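Local coordinates for protein pollen receptor-like kinase 3 (Arabidopsis thaliana, PDB 5WLS) that probably acts as a pollen receptor-like protein kinase, with a leucine-rich-repeat extracellular domain that resembles those of the SERK co-receptors, at residues K111-L116 and M135-L140; G139-H144 and V163-D168. All blocks are in the same frame, centred on the assembly; numbering follows the deposited sequence.

Contact 1. Residues K111-L116 and M135-L140; sequences KETPQL and MQLAGL
L137 reaches across to T113 and sets its two methyls against the turn T113–L116, CD2 on T113 and CD1 between T113 O and L116 CB. Its CB already leans toward that turn, and a chi1 of -62° puts CG beside the backbone N, which carries CD2 to the backbone oxygen of T113, with 3.2 Å from L137 CD2 to T113 O. The T113 side chain crosses L137 obliquely, bringing OG1 within 3.9 Å of L137 CD2, while beyond this contact T113 touches F86. The other branch meets L116 more loosely, with L116 CB 4.4 Å from L137 CD1. L116 directs the rest of its side chain away from L137 and packs on F110. Its backbone takes part as well: L116 O packs 3.7 Å from L140 CA.

Both partners are type I turns, T113–L116 and L137–L140, stacked one on the next as consecutive coils of a leucine-rich-repeat solenoid. P114 suits the second position of its turn because its ring holds phi near -75°, and its CA borders L137 CD2. G139 lies beside L116 O and is partly exposed, and P114 is exposed too. In the second turn the closing bond, L140 N to L137 O, is weak at 3.5 Å, but N161 ND2 donates to both L137 O and L140 O and so satisfies the carbonyls at the two ends.

No hydrogen bond links the two segments. Their cohesion is van der Waals, resting mainly on L137 and L116, while the carbonyls of L137 and L140 are bonded by N161 of the following coil; a branched aliphatic residue fits because its two methyls can pack against the backbone of the neighbouring turn without needing a polar partner.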
ATOM      1  N   LYS A 111      12.287  -4.257   3.005  1.00 52.42           N
ATOM      2  CA  LYS A 111      13.306  -4.749   3.929  1.00 58.28           C
ATOM      3  C   LYS A 111      13.323  -3.944   5.223  1.00 64.57           C
ATOM      4  O   LYS A 111      13.495  -4.506   6.312  1.00 59.81           O
ATOM      5  CB  LYS A 111      14.681  -4.724   3.260  1.00 63.49           C
ATOM      6  CG  LYS A 111      15.667  -5.724   3.847  1.00 73.07           C
ATOM      7  CD  LYS A 111      16.731  -6.122   2.835  1.00 81.83           C
ATOM      8  CE  LYS A 111      16.229  -7.178   1.864  1.00 83.48           C
ATOM      9  NZ  LYS A 111      17.326  -8.087   1.419  1.00 80.37           N
ATOM     10  N   GLU A 112      13.143  -2.625   5.129  1.00 67.10           N
ATOM     11  CA  GLU A 112      13.274  -1.752   6.290  1.00 69.03           C
ATOM     12  C   GLU A 112      11.985  -0.984   6.553  1.00 64.13           C
ATOM     13  O   GLU A 112      12.013   0.233   6.769  1.00 61.62           O
ATOM     14  CB  GLU A 112      14.430  -0.766   6.101  1.00 78.50           C
ATOM     15  CG  GLU A 112      15.808  -1.399   6.100  1.00 86.53           C
ATOM     16  CD  GLU A 112      16.913  -0.381   5.884  1.00101.70           C
ATOM     17  OE1 GLU A 112      16.595   0.801   5.626  1.00107.65           O
ATOM     18  OE2 GLU A 112      18.098  -0.760   5.976  1.00105.44           O
ATOM     19  N   THR A 113      10.849  -1.678   6.522  1.00 62.44           N
ATOM     20  CA  THR A 113       9.548  -1.100   6.862  1.00 61.56           C
ATOM     21  C   THR A 113       8.828  -2.036   7.826  1.00 63.94           C
ATOM     22  O   THR A 113       7.777  -2.599   7.496  1.00 62.39           O
ATOM     23  CB  THR A 113       8.695  -0.859   5.616  1.00 53.68           C
ATOM     24  OG1 THR A 113       8.334  -2.117   5.031  1.00 49.11           O
ATOM     25  CG2 THR A 113       9.452  -0.033   4.596  1.00 47.51           C
ATOM     26  N   PRO A 114       9.358  -2.210   9.041  1.00 59.10           N
ATOM     27  CA  PRO A 114       8.735  -3.150   9.981  1.00 54.45           C
ATOM     28  C   PRO A 114       7.458  -2.624  10.608  1.00 56.89           C
ATOM     29  O   PRO A 114       6.722  -3.407  11.223  1.00 65.05           O
ATOM     30  CB  PRO A 114       9.825  -3.344  11.040  1.00 60.01           C
ATOM     31  CG  PRO A 114      10.521  -2.027  11.069  1.00 57.46           C
ATOM     32  CD  PRO A 114      10.507  -1.512   9.647  1.00 54.71           C
ATOM     33  N   GLN A 115       7.171  -1.330  10.466  1.00 55.78           N
ATOM     34  CA  GLN A 115       5.993  -0.728  11.071  1.00 52.47           C
ATOM     35  C   GLN A 115       4.726  -0.939  10.252  1.00 48.79           C
ATOM     36  O   GLN A 115       3.630  -0.714  10.777  1.00 54.61           O
ATOM     37  CB  GLN A 115       6.222   0.773  11.271  1.00 58.47           C
ATOM     38  CG  GLN A 115       7.443   1.120  12.110  1.00 66.38           C
ATOM     39  CD  GLN A 115       7.351   0.604  13.530  1.00 79.30           C
ATOM     40  OE1 GLN A 115       8.005  -0.373  13.894  1.00 86.43           O
ATOM     41  NE2 GLN A 115       6.538   1.265  14.347  1.00 82.52           N
ATOM     42  N   LEU A 116       4.842  -1.356   8.993  1.00 41.94           N
ATOM     43  CA  LEU A 116       3.668  -1.495   8.138  1.00 53.43           C
ATOM     44  C   LEU A 116       2.743  -2.586   8.662  1.00 50.93           C
ATOM     45  O   LEU A 116       3.129  -3.755   8.746  1.00 58.67           O
ATOM     46  CB  LEU A 116       4.090  -1.801   6.701  1.00 48.13           C
ATOM     47  CG  LEU A 116       4.210  -0.605   5.752  1.00 47.91           C
ATOM     48  CD1 LEU A 116       4.880  -1.012   4.445  1.00 49.42           C
ATOM     49  CD2 LEU A 116       2.848   0.032   5.505  1.00 49.84           C
ATOM     50  N   MET A 135       6.527 -10.484   2.427  1.00 42.00           N
ATOM     51  CA  MET A 135       6.077 -11.638   3.191  1.00 48.03           C
ATOM     52  C   MET A 135       7.018 -11.984   4.340  1.00 57.90           C
ATOM     53  O   MET A 135       6.841 -13.026   4.979  1.00 61.10           O
ATOM     54  CB  MET A 135       5.909 -12.844   2.265  1.00 52.06           C
ATOM     55  CG  MET A 135       5.098 -12.552   1.013  1.00 59.40           C
ATOM     56  SD  MET A 135       3.459 -11.880   1.361  1.00 54.48           S
ATOM     57  CE  MET A 135       2.524 -13.382   1.638  1.00 54.75           C
ATOM     58  N   GLN A 136       8.009 -11.137   4.613  1.00 56.05           N
ATOM     59  CA  GLN A 136       8.869 -11.278   5.779  1.00 50.95           C
ATOM     60  C   GLN A 136       8.523 -10.282   6.878  1.00 53.93           C
ATOM     61  O   GLN A 136       9.165 -10.294   7.933  1.00 67.06           O
ATOM     62  CB  GLN A 136      10.343 -11.119   5.386  1.00 48.70           C
ATOM     63  CG  GLN A 136      10.919 -12.278   4.581  1.00 52.27           C
ATOM     64  CD  GLN A 136      10.938 -13.585   5.353  1.00 59.54           C
ATOM     65  OE1 GLN A 136      11.255 -13.612   6.543  1.00 68.32           O
ATOM     66  NE2 GLN A 136      10.607 -14.677   4.675  1.00 54.94           N
ATOM     67  N   LEU A 137       7.529  -9.424   6.656  1.00 52.08           N
ATOM     68  CA  LEU A 137       7.094  -8.473   7.673  1.00 50.28           C
ATOM     69  C   LEU A 137       6.332  -9.218   8.761  1.00 52.99           C
ATOM     70  O   LEU A 137       5.235  -9.731   8.522  1.00 56.92           O
ATOM     71  CB  LEU A 137       6.227  -7.382   7.051  1.00 45.91           C
ATOM     72  CG  LEU A 137       6.869  -6.496   5.984  1.00 51.82           C
ATOM     73  CD1 LEU A 137       5.825  -5.594   5.339  1.00 54.19           C
ATOM     74  CD2 LEU A 137       8.007  -5.676   6.576  1.00 48.70           C
ATOM     75  N   ALA A 138       6.916  -9.287   9.959  1.00 48.65           N
ATOM     76  CA  ALA A 138       6.273  -9.986  11.065  1.00 57.27           C
ATOM     77  C   ALA A 138       5.012  -9.284  11.550  1.00 56.78           C
ATOM     78  O   ALA A 138       4.136  -9.941  12.122  1.00 62.36           O
ATOM     79  CB  ALA A 138       7.257 -10.149  12.226  1.00 57.46           C
ATOM     80  N   GLY A 139       4.895  -7.977  11.338  1.00 56.40           N
ATOM     81  CA  GLY A 139       3.765  -7.208  11.813  1.00 42.93           C
ATOM     82  C   GLY A 139       2.709  -6.889  10.776  1.00 47.56           C
ATOM     83  O   GLY A 139       1.794  -6.111  11.069  1.00 48.02           O
ATOM     84  N   LEU A 140       2.793  -7.467   9.580  1.00 46.14           N
ATOM     85  CA  LEU A 140       1.816  -7.186   8.534  1.00 44.50           C
ATOM     86  C   LEU A 140       0.507  -7.884   8.879  1.00 47.96           C
ATOM     87  O   LEU A 140       0.481  -9.102   9.079  1.00 50.13           O
ATOM     88  CB  LEU A 140       2.333  -7.664   7.180  1.00 44.20           C
ATOM     89  CG  LEU A 140       1.434  -7.404   5.968  1.00 42.23           C
ATOM     90  CD1 LEU A 140       1.186  -5.910   5.778  1.00 43.39           C
ATOM     91  CD2 LEU A 140       2.000  -8.045   4.711  1.00 40.03           C
TER

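Contact 2. Residues G139-H144 and V163-D168; sequences GLEELH and VLKSLD
L143 and L167 lie side by side on the buried face of two parallel strands, 142–144 and 166–168, with L143 CD2 3.6 Å from L167 CD1. The strands belong to the parallel sheet of the leucine-rich-repeat solenoid, whose leucines point inward and fill its interior with their branched ends. The backbones are closely joined: L143 N donates to S166 O and D168 N to L143 O, each bond 2.9 Å long. Ahead of the strands E141 O accepts twice, from K165 N and from S166 N, and L164 CD1 packs beside that same oxygen.

The other face carries E142, H144, S166 and D168. There H144 NE2 and S166 OG share a nearly straight hydrogen bond of 2.6 Å in the plane of the ring, at its edge; the H144 ring also meets F120. D168 CB lies obliquely by that ring, while its OD1 is held by S170 N. Toward the exposed end the grip slackens. K165, bent at chi4 (-87°), suits its place because one long cationic chain can serve two glutamates: NZ forms a salt bridge to E142 OE1, its hydrogen bond weak at 3.4 Å, and a long one to E141 OE2, at 4.0 Å. Backbone bonds and leucines therefore fix the strand pairing, and the charged network probably adds a modest electrostatic attraction at the surface.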
ATOM      1  N   GLY A 139       4.895  -7.977  11.338  1.00 56.40           N
ATOM      2  CA  GLY A 139       3.765  -7.208  11.813  1.00 42.93           C
ATOM      3  C   GLY A 139       2.709  -6.889  10.776  1.00 47.56           C
ATOM      4  O   GLY A 139       1.794  -6.111  11.069  1.00 48.02           O
ATOM      5  N   LEU A 140       2.793  -7.467   9.580  1.00 46.14           N
ATOM      6  CA  LEU A 140       1.816  -7.186   8.534  1.00 44.50           C
ATOM      7  C   LEU A 140       0.507  -7.884   8.879  1.00 47.96           C
ATOM      8  O   LEU A 140       0.481  -9.102   9.079  1.00 50.13           O
ATOM      9  CB  LEU A 140       2.333  -7.664   7.180  1.00 44.20           C
ATOM     10  CG  LEU A 140       1.434  -7.404   5.968  1.00 42.23           C
ATOM     11  CD1 LEU A 140       1.186  -5.910   5.778  1.00 43.39           C
ATOM     12  CD2 LEU A 140       2.000  -8.045   4.711  1.00 40.03           C
ATOM     13  N   GLU A 141      -0.578  -7.121   8.955  1.00 40.19           N
ATOM     14  CA  GLU A 141      -1.869  -7.694   9.305  1.00 46.58           C
ATOM     15  C   GLU A 141      -2.822  -7.799   8.125  1.00 48.88           C
ATOM     16  O   GLU A 141      -3.542  -8.797   8.009  1.00 47.61           O
ATOM     17  CB  GLU A 141      -2.513  -6.873  10.426  1.00 32.09           C
ATOM     18  CG  GLU A 141      -1.509  -6.483  11.503  1.00 40.52           C
ATOM     19  CD  GLU A 141      -2.112  -5.655  12.617  1.00 56.73           C
ATOM     20  OE1 GLU A 141      -1.406  -5.417  13.620  1.00 59.12           O
ATOM     21  OE2 GLU A 141      -3.296  -5.273  12.509  1.00 61.48           O
ATOM     22  N   GLU A 142      -2.827  -6.812   7.230  1.00 39.54           N
ATOM     23  CA  GLU A 142      -3.754  -6.786   6.104  1.00 40.87           C
ATOM     24  C   GLU A 142      -2.974  -6.497   4.829  1.00 43.06           C
ATOM     25  O   GLU A 142      -2.361  -5.430   4.699  1.00 47.09           O
ATOM     26  CB  GLU A 142      -4.838  -5.731   6.329  1.00 42.80           C
ATOM     27  CG  GLU A 142      -5.709  -6.037   7.534  1.00 53.87           C
ATOM     28  CD  GLU A 142      -6.426  -4.813   8.055  1.00 61.89           C
ATOM     29  OE1 GLU A 142      -6.157  -4.418   9.209  1.00 65.19           O
ATOM     30  OE2 GLU A 142      -7.253  -4.246   7.310  1.00 67.35           O
ATOM     31  N   LEU A 143      -3.016  -7.435   3.882  1.00 30.73           N
ATOM     32  CA  LEU A 143      -2.328  -7.283   2.603  1.00 44.23           C
ATOM     33  C   LEU A 143      -3.319  -7.573   1.488  1.00 46.71           C
ATOM     34  O   LEU A 143      -3.740  -8.720   1.308  1.00 41.21           O
ATOM     35  CB  LEU A 143      -1.111  -8.203   2.512  1.00 37.77           C
ATOM     36  CG  LEU A 143      -0.411  -8.193   1.152  1.00 44.09           C
ATOM     37  CD1 LEU A 143       0.144  -6.808   0.841  1.00 43.24           C
ATOM     38  CD2 LEU A 143       0.700  -9.235   1.088  1.00 30.05           C
ATOM     39  N   HIS A 144      -3.691  -6.536   0.745  1.00 40.28           N
ATOM     40  CA  HIS A 144      -4.643  -6.666  -0.349  1.00 43.16           C
ATOM     41  C   HIS A 144      -3.957  -6.254  -1.642  1.00 39.55           C
ATOM     42  O   HIS A 144      -3.567  -5.093  -1.801  1.00 30.11           O
ATOM     43  CB  HIS A 144      -5.897  -5.825  -0.091  1.00 45.21           C
ATOM     44  CG  HIS A 144      -6.717  -6.308   1.067  1.00 45.62           C
ATOM     45  ND1 HIS A 144      -7.838  -5.642   1.516  1.00 49.24           N
ATOM     46  CD2 HIS A 144      -6.578  -7.392   1.868  1.00 51.60           C
ATOM     47  CE1 HIS A 144      -8.354  -6.295   2.542  1.00 50.49           C
ATOM     48  NE2 HIS A 144      -7.608  -7.360   2.776  1.00 48.86           N
ATOM     49  N   VAL A 163       0.024 -12.049  13.089  1.00 56.68           N
ATOM     50  CA  VAL A 163      -1.049 -11.059  13.123  1.00 54.62           C
ATOM     51  C   VAL A 163      -1.774 -10.925  11.788  1.00 54.53           C
ATOM     52  O   VAL A 163      -2.821 -10.271  11.712  1.00 57.62           O
ATOM     53  CB  VAL A 163      -0.511  -9.690  13.573  1.00 47.16           C
ATOM     54  CG1 VAL A 163      -0.016  -9.755  15.009  1.00 46.25           C
ATOM     55  CG2 VAL A 163       0.602  -9.234  12.645  1.00 43.85           C
ATOM     56  N   LEU A 164      -1.228 -11.515  10.724  1.00 53.67           N
ATOM     57  CA  LEU A 164      -1.875 -11.403   9.419  1.00 42.55           C
ATOM     58  C   LEU A 164      -3.258 -12.041   9.455  1.00 42.50           C
ATOM     59  O   LEU A 164      -3.380 -13.261   9.595  1.00 53.73           O
ATOM     60  CB  LEU A 164      -1.027 -12.050   8.320  1.00 47.86           C
ATOM     61  CG  LEU A 164      -1.603 -11.905   6.902  1.00 53.03           C
ATOM     62  CD1 LEU A 164      -1.260 -10.544   6.310  1.00 41.93           C
ATOM     63  CD2 LEU A 164      -1.137 -13.031   5.988  1.00 46.69           C
ATOM     64  N   LYS A 165      -4.308 -11.227   9.336  1.00 39.85           N
ATOM     65  CA  LYS A 165      -5.672 -11.735   9.376  1.00 43.74           C
ATOM     66  C   LYS A 165      -6.406 -11.631   8.047  1.00 39.91           C
ATOM     67  O   LYS A 165      -7.457 -12.264   7.895  1.00 41.77           O
ATOM     68  CB  LYS A 165      -6.490 -11.004  10.454  1.00 47.20           C
ATOM     69  CG  LYS A 165      -6.460  -9.485  10.369  1.00 56.27           C
ATOM     70  CD  LYS A 165      -7.636  -8.890  11.138  1.00 64.58           C
ATOM     71  CE  LYS A 165      -7.816  -7.406  10.854  1.00 72.32           C
ATOM     72  NZ  LYS A 165      -6.983  -6.561  11.754  1.00 72.52           N
ATOM     73  N   SER A 166      -5.889 -10.872   7.083  1.00 32.80           N
ATOM     74  CA  SER A 166      -6.575 -10.703   5.805  1.00 37.49           C
ATOM     75  C   SER A 166      -5.544 -10.596   4.693  1.00 44.15           C
ATOM     76  O   SER A 166      -4.724  -9.671   4.686  1.00 53.72           O
ATOM     77  CB  SER A 166      -7.478  -9.468   5.820  1.00 42.79           C
ATOM     78  OG  SER A 166      -7.970  -9.189   4.521  1.00 56.58           O
ATOM     79  N   LEU A 167      -5.600 -11.541   3.757  1.00 36.33           N
ATOM     80  CA  LEU A 167      -4.717 -11.589   2.601  1.00 36.48           C
ATOM     81  C   LEU A 167      -5.575 -11.801   1.365  1.00 37.95           C
ATOM     82  O   LEU A 167      -6.322 -12.784   1.287  1.00 45.04           O
ATOM     83  CB  LEU A 167      -3.690 -12.716   2.736  1.00 41.55           C
ATOM     84  CG  LEU A 167      -2.810 -12.943   1.507  1.00 45.37           C
ATOM     85  CD1 LEU A 167      -1.870 -11.764   1.320  1.00 42.48           C
ATOM     86  CD2 LEU A 167      -2.048 -14.256   1.589  1.00 54.22           C
ATOM     87  N   ASP A 168      -5.464 -10.893   0.398  1.00 41.12           N
ATOM     88  CA  ASP A 168      -6.233 -10.974  -0.840  1.00 33.87           C
ATOM     89  C   ASP A 168      -5.268 -10.868  -2.012  1.00 35.59           C
ATOM     90  O   ASP A 168      -4.720  -9.794  -2.277  1.00 36.50           O
ATOM     91  CB  ASP A 168      -7.297  -9.876  -0.906  1.00 39.03           C
ATOM     92  CG  ASP A 168      -8.238 -10.035  -2.095  1.00 44.80           C
ATOM     93  OD1 ASP A 168      -7.974 -10.880  -2.977  1.00 45.76           O
ATOM     94  OD2 ASP A 168      -9.254  -9.311  -2.144  1.00 54.09           O
TER

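How the contacts relate
The two contacts follow one another along the solenoid and have G139 and L140 in common, so the coil that receives contact 1 from one neighbour offers contact 2 to the next. Their centres are 11 Å apart. They also touch directly: A138 O lies 3.6 Å from V163 CG2, and M135 SD packs 3.8 Å from L143 CD2. N161 joins them further, since the asparagine whose ND2 serves the turn L137–L140 also accepts from V163 N and L164 N through OD1. Contact 1 is turn packing, contact 2 sheet pairing. An N-acetylglucosamine of a protein-attached glycan lies about 8 Å from the H144 side chain of contact 2.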